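Local coordinates for clostripain-related protein (Bacteroides thetaiotaomicron, PDB 6N9J), which is a secreted cysteine protease of the clostripain (C11) family that probably cleaves peptide bonds and is irreversibly blocked by a peptide inhibitor, at residues A[248-260]-A[361-373]. Residues are numbered along the deposited sequence; the frame is centred on the assembly and turned at random.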
loop_
_atom_site.group_PDB
_atom_site.type_symbol
_atom_site.label_atom_id
_atom_site.label_comp_id
_atom_site.label_asym_id
_atom_site.label_seq_id
_atom_site.Cartn_x
_atom_site.Cartn_y
_atom_site.Cartn_z
ATOM N N LEU A 248 -1.625 -1.824 16.917
ATOM C CA LEU A 248 -3.028 -1.894 16.494
ATOM C C LEU A 248 -3.967 -2.530 17.517
ATOM O O LEU A 248 -5.133 -2.132 17.610
ATOM C CB LEU A 248 -3.146 -2.651 15.173
ATOM C CG LEU A 248 -2.371 -2.027 14.007
ATOM C CD1 LEU A 248 -2.241 -3.014 12.855
ATOM C CD2 LEU A 248 -3.047 -0.751 13.545
ATOM N N SER A 249 -3.488 -3.514 18.277
ATOM C CA SER A 249 -4.342 -4.151 19.279
ATOM C C SER A 249 -4.778 -3.136 20.350
ATOM O O SER A 249 -5.942 -3.111 20.743
ATOM C CB SER A 249 -3.637 -5.341 19.932
ATOM O OG SER A 249 -2.470 -4.925 20.616
ATOM N N ALA A 250 -3.846 -2.303 20.807
ATOM C CA ALA A 250 -4.164 -1.240 21.758
ATOM C C ALA A 250 -5.083 -0.197 21.128
ATOM O O ALA A 250 -5.933 0.384 21.804
ATOM C CB ALA A 250 -2.899 -0.578 22.273
ATOM N N LEU A 251 -4.903 0.053 19.841
ATOM C CA LEU A 251 -5.781 0.979 19.136
ATOM C C LEU A 251 -7.209 0.427 19.125
ATOM O O LEU A 251 -8.160 1.139 19.429
ATOM C CB LEU A 251 -5.278 1.232 17.712
ATOM C CG LEU A 251 -6.061 2.285 16.909
ATOM C CD1 LEU A 251 -6.098 3.651 17.605
ATOM C CD2 LEU A 251 -5.500 2.410 15.515
ATOM N N ALA A 252 -7.349 -0.855 18.805
ATOM C CA ALA A 252 -8.658 -1.508 18.816
ATOM C C ALA A 252 -9.284 -1.450 20.207
ATOM O O ALA A 252 -10.472 -1.186 20.340
ATOM C CB ALA A 252 -8.534 -2.952 18.345
ATOM N N ALA A 253 -8.480 -1.692 21.239
ATOM C CA ALA A 253 -8.954 -1.615 22.618
ATOM C C ALA A 253 -9.331 -0.177 22.999
ATOM O O ALA A 253 -10.304 0.044 23.707
ATOM C CB ALA A 253 -7.902 -2.161 23.579
ATOM N N ALA A 254 -8.566 0.802 22.522
ATOM C CA ALA A 254 -8.893 2.200 22.798
ATOM C C ALA A 254 -10.169 2.592 22.060
ATOM O O ALA A 254 -10.940 3.407 22.548
ATOM C CB ALA A 254 -7.745 3.117 22.404
ATOM N N THR A 255 -10.391 1.999 20.888
ATOM C CA THR A 255 -11.598 2.262 20.106
ATOM C C THR A 255 -12.854 1.777 20.822
ATOM O O THR A 255 -13.861 2.474 20.867
ATOM C CB THR A 255 -11.521 1.598 18.715
ATOM O OG1 THR A 255 -10.443 2.176 17.974
ATOM C CG2 THR A 255 -12.833 1.786 17.941
ATOM N N ARG A 256 -12.781 0.575 21.381
ATOM C CA ARG A 256 -13.913 -0.024 22.064
ATOM C C ARG A 256 -14.366 0.869 23.209
ATOM O O ARG A 256 -15.555 1.105 23.383
ATOM C CB ARG A 256 -13.557 -1.417 22.576
ATOM C CG ARG A 256 -13.155 -2.375 21.460
ATOM C CD ARG A 256 -12.830 -3.779 21.963
ATOM N NE ARG A 256 -12.584 -3.807 23.399
ATOM C CZ ARG A 256 -11.588 -4.472 23.974
ATOM N NH1 ARG A 256 -10.737 -5.169 23.229
ATOM N NH2 ARG A 256 -11.443 -4.436 25.294
ATOM N N ASP A 257 -13.405 1.394 23.958
ATOM C CA ASP A 257 -13.701 2.259 25.091
ATOM C C ASP A 257 -14.410 3.538 24.666
ATOM O O ASP A 257 -15.288 4.035 25.380
ATOM C CB ASP A 257 -12.416 2.599 25.844
ATOM C CG ASP A 257 -11.776 1.384 26.474
ATOM O OD1 ASP A 257 -12.364 0.282 26.384
ATOM O OD2 ASP A 257 -10.680 1.533 27.053
ATOM N N VAL A 258 -14.027 4.073 23.511
ATOM C CA VAL A 258 -14.660 5.282 23.002
ATOM C C VAL A 258 -16.119 4.988 22.652
ATOM O O VAL A 258 -17.018 5.742 23.024
ATOM C CB VAL A 258 -13.907 5.847 21.778
ATOM C CG1 VAL A 258 -14.768 6.823 21.006
ATOM C CG2 VAL A 258 -12.626 6.525 22.225
ATOM N N LEU A 259 -16.345 3.873 21.967
ATOM C CA LEU A 259 -17.683 3.456 21.574
ATOM C C LEU A 259 -18.609 3.223 22.760
ATOM O O LEU A 259 -19.823 3.314 22.611
ATOM C CB LEU A 259 -17.623 2.186 20.720
ATOM C CG LEU A 259 -16.969 2.339 19.349
ATOM C CD1 LEU A 259 -17.070 1.048 18.541
ATOM C CD2 LEU A 259 -17.582 3.493 18.593
ATOM N N GLN A 260 -18.058 2.942 23.940
ATOM C CA GLN A 260 -18.899 2.722 25.124
ATOM C C GLN A 260 -19.583 3.999 25.605
ATOM O O GLN A 260 -20.338 3.971 26.574
ATOM C CB GLN A 260 -18.088 2.130 26.280
ATOM C CG GLN A 260 -17.108 1.020 25.906
ATOM C CD GLN A 260 -17.764 -0.226 25.317
ATOM O OE1 GLN A 260 -18.428 -0.176 24.278
ATOM N NE2 GLN A 260 -17.568 -1.356 25.983
ATOM N N ARG A 361 -19.144 -6.993 7.942
ATOM C CA ARG A 361 -19.566 -7.455 9.256
ATOM C C ARG A 361 -19.218 -8.913 9.495
ATOM O O ARG A 361 -19.346 -9.418 10.606
ATOM C CB ARG A 361 -21.073 -7.255 9.425
ATOM C CG ARG A 361 -21.508 -5.804 9.352
ATOM C CD ARG A 361 -23.023 -5.650 9.515
ATOM N NE ARG A 361 -23.400 -4.244 9.645
ATOM C CZ ARG A 361 -23.625 -3.634 10.807
ATOM N NH1 ARG A 361 -23.524 -4.309 11.946
ATOM N NH2 ARG A 361 -23.952 -2.349 10.832
ATOM N N GLN A 362 -18.778 -9.591 8.448
ATOM C CA GLN A 362 -18.573 -11.023 8.521
ATOM C C GLN A 362 -17.100 -11.421 8.388
ATOM O O GLN A 362 -16.663 -12.378 9.024
ATOM C CB GLN A 362 -19.413 -11.705 7.441
ATOM C CG GLN A 362 -19.533 -13.208 7.572
ATOM C CD GLN A 362 -20.612 -13.773 6.666
ATOM O OE1 GLN A 362 -21.473 -13.038 6.177
ATOM N NE2 GLN A 362 -20.572 -15.082 6.436
ATOM N N PHE A 363 -16.336 -10.682 7.581
ATOM C CA PHE A 363 -14.981 -11.110 7.233
ATOM C C PHE A 363 -13.891 -10.065 7.465
ATOM O O PHE A 363 -12.709 -10.335 7.237
ATOM C CB PHE A 363 -14.939 -11.548 5.770
ATOM C CG PHE A 363 -15.984 -12.559 5.418
ATOM C CD1 PHE A 363 -15.886 -13.862 5.877
ATOM C CD2 PHE A 363 -17.070 -12.207 4.628
ATOM C CE1 PHE A 363 -16.854 -14.795 5.552
ATOM C CE2 PHE A 363 -18.039 -13.133 4.299
ATOM C CZ PHE A 363 -17.934 -14.428 4.758
ATOM N N VAL A 364 -14.282 -8.871 7.896
ATOM C CA VAL A 364 -13.313 -7.863 8.300
ATOM C C VAL A 364 -13.131 -7.914 9.812
ATOM O O VAL A 364 -14.020 -7.510 10.560
ATOM C CB VAL A 364 -13.751 -6.459 7.865
ATOM C CG1 VAL A 364 -12.832 -5.402 8.465
ATOM C CG2 VAL A 364 -13.752 -6.381 6.351
ATOM N N GLU A 365 -11.977 -8.417 10.252
ATOM C CA GLU A 365 -11.711 -8.664 11.668
ATOM C C GLU A 365 -11.828 -7.400 12.502
ATOM O O GLU A 365 -12.170 -7.459 13.687
ATOM C CB GLU A 365 -10.317 -9.278 11.857
ATOM N N TRP A 366 -11.559 -6.259 11.873
ATOM C CA TRP A 366 -11.565 -4.974 12.567
ATOM C C TRP A 366 -12.937 -4.659 13.168
ATOM O O TRP A 366 -13.035 -4.037 14.226
ATOM C CB TRP A 366 -11.130 -3.857 11.613
ATOM C CG TRP A 366 -11.197 -2.490 12.231
ATOM C CD1 TRP A 366 -12.107 -1.512 11.955
ATOM C CD2 TRP A 366 -10.324 -1.952 13.240
ATOM N NE1 TRP A 366 -11.854 -0.398 12.721
ATOM C CE2 TRP A 366 -10.765 -0.641 13.518
ATOM C CE3 TRP A 366 -9.211 -2.448 13.926
ATOM C CZ2 TRP A 366 -10.134 0.180 14.460
ATOM C CZ3 TRP A 366 -8.579 -1.630 14.860
ATOM C CH2 TRP A 366 -9.042 -0.332 15.117
ATOM N N TYR A 367 -13.986 -5.101 12.481
ATOM C CA TYR A 367 -15.369 -4.923 12.916
ATOM C C TYR A 367 -15.641 -5.494 14.308
ATOM O O TYR A 367 -16.215 -4.827 15.168
ATOM C CB TYR A 367 -16.291 -5.570 11.885
ATOM C CG TYR A 367 -17.759 -5.557 12.211
ATOM C CD1 TYR A 367 -18.505 -4.390 12.109
ATOM C CD2 TYR A 367 -18.414 -6.727 12.568
ATOM C CE1 TYR A 367 -19.863 -4.383 12.389
ATOM C CE2 TYR A 367 -19.768 -6.731 12.843
ATOM C CZ TYR A 367 -20.485 -5.556 12.752
ATOM O OH TYR A 367 -21.826 -5.558 13.024
ATOM N N SER A 368 -15.231 -6.735 14.526
ATOM C CA SER A 368 -15.378 -7.360 15.831
ATOM C C SER A 368 -14.250 -6.973 16.805
ATOM O O SER A 368 -14.461 -6.930 18.016
ATOM C CB SER A 368 -15.442 -8.877 15.672
ATOM O OG SER A 368 -14.333 -9.349 14.926
ATOM N N ALA A 369 -13.060 -6.677 16.284
ATOM C CA ALA A 369 -11.917 -6.356 17.140
ATOM C C ALA A 369 -12.079 -5.011 17.855
ATOM O O ALA A 369 -11.730 -4.873 19.031
ATOM C CB ALA A 369 -10.624 -6.364 16.325
ATOM N N ALA A 370 -12.602 -4.026 17.132
ATOM C CA ALA A 370 -12.824 -2.688 17.669
ATOM C C ALA A 370 -14.233 -2.547 18.245
ATOM O O ALA A 370 -14.652 -1.449 18.627
ATOM C CB ALA A 370 -12.582 -1.642 16.591
ATOM N N ASP A 371 -14.945 -3.675 18.292
ATOM C CA ASP A 371 -16.272 -3.794 18.900
ATOM C C ASP A 371 -17.313 -2.882 18.264
ATOM O O ASP A 371 -18.023 -2.153 18.957
ATOM C CB ASP A 371 -16.201 -3.519 20.401
ATOM C CG ASP A 371 -17.403 -4.052 21.146
ATOM O OD1 ASP A 371 -17.845 -5.178 20.834
ATOM O OD2 ASP A 371 -17.913 -3.338 22.036
ATOM N N TRP A 372 -17.418 -2.934 16.945
ATOM C CA TRP A 372 -18.449 -2.168 16.268
ATOM C C TRP A 372 -19.800 -2.875 16.372
ATOM O O TRP A 372 -20.307 -3.425 15.401
ATOM C CB TRP A 372 -18.057 -1.918 14.811
ATOM C CG TRP A 372 -16.974 -0.893 14.708
ATOM C CD1 TRP A 372 -15.629 -1.123 14.651
ATOM C CD2 TRP A 372 -17.138 0.531 14.690
ATOM N NE1 TRP A 372 -14.949 0.066 14.584
ATOM C CE2 TRP A 372 -15.852 1.097 14.610
ATOM C CE3 TRP A 372 -18.248 1.381 14.732
ATOM C CZ2 TRP A 372 -15.643 2.473 14.569
ATOM C CZ3 TRP A 372 -18.039 2.744 14.687
ATOM C CH2 TRP A 372 -16.749 3.277 14.606
ATOM N N ASP A 373 -20.369 -2.859 17.575
ATOM C CA ASP A 373 -21.742 -3.309 17.791
ATOM C C ASP A 373 -22.642 -2.104 18.083
ATOM O O ASP A 373 -22.367 -1.323 18.997
ATOM C CB ASP A 373 -21.821 -4.327 18.936
ATOM C CG ASP A 373 -21.490 -3.717 20.292
ATOM O OD1 ASP A 373 -20.451 -3.037 20.405
ATOM O OD2 ASP A 373 -22.280 -3.904 21.242
#
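Leu-259 lays its CD1 methyl over the face of the Trp-372 indole, a CH-pi contact 4.0 Å from the centroid of the six-membered ring and 15° off its normal. One helical turn earlier, Thr-255 sets CG2 against Ala-370 CB at 3.7 Å; with CG2 anti to the backbone N, OG1 lies beside that N and donates to Leu-251 O from above the carbonyl plane. A valine here would probably cost Leu-251 O its hydroxyl donor, the second beside the backbone N-H. Ala-252 CB meets Trp-366 CZ3 at 3.7 Å. The Arg-256 chain crosses Asp-371 at about a right angle, Arg-256 CG lying 3.4 Å from Asp-371 CB, yet Arg-256 NE stays 5.5 Å from Asp-371 OD2, too far for a salt bridge. A helix end shapes the Ala-370 to Trp-372 part: Asp-371, at positive phi, is the C-prime residue of a Schellman motif in which Trp-372 N binds Tyr-367 O, redirecting the backbone, and Trp-372 presents one face to Leu-259. The example illustrates how a helix terminus can pack through its cap as well as its side. Tyr-307 of helix 301-314 touches Thr-255, Leu-293 and Met-294 of helix 290-297 touch Trp-372, and Tyr-170 of helix 166-171 meets Trp-366 edge-to-face, so the last modelled residues pack among helices 248-259, 290-297 and 166-171.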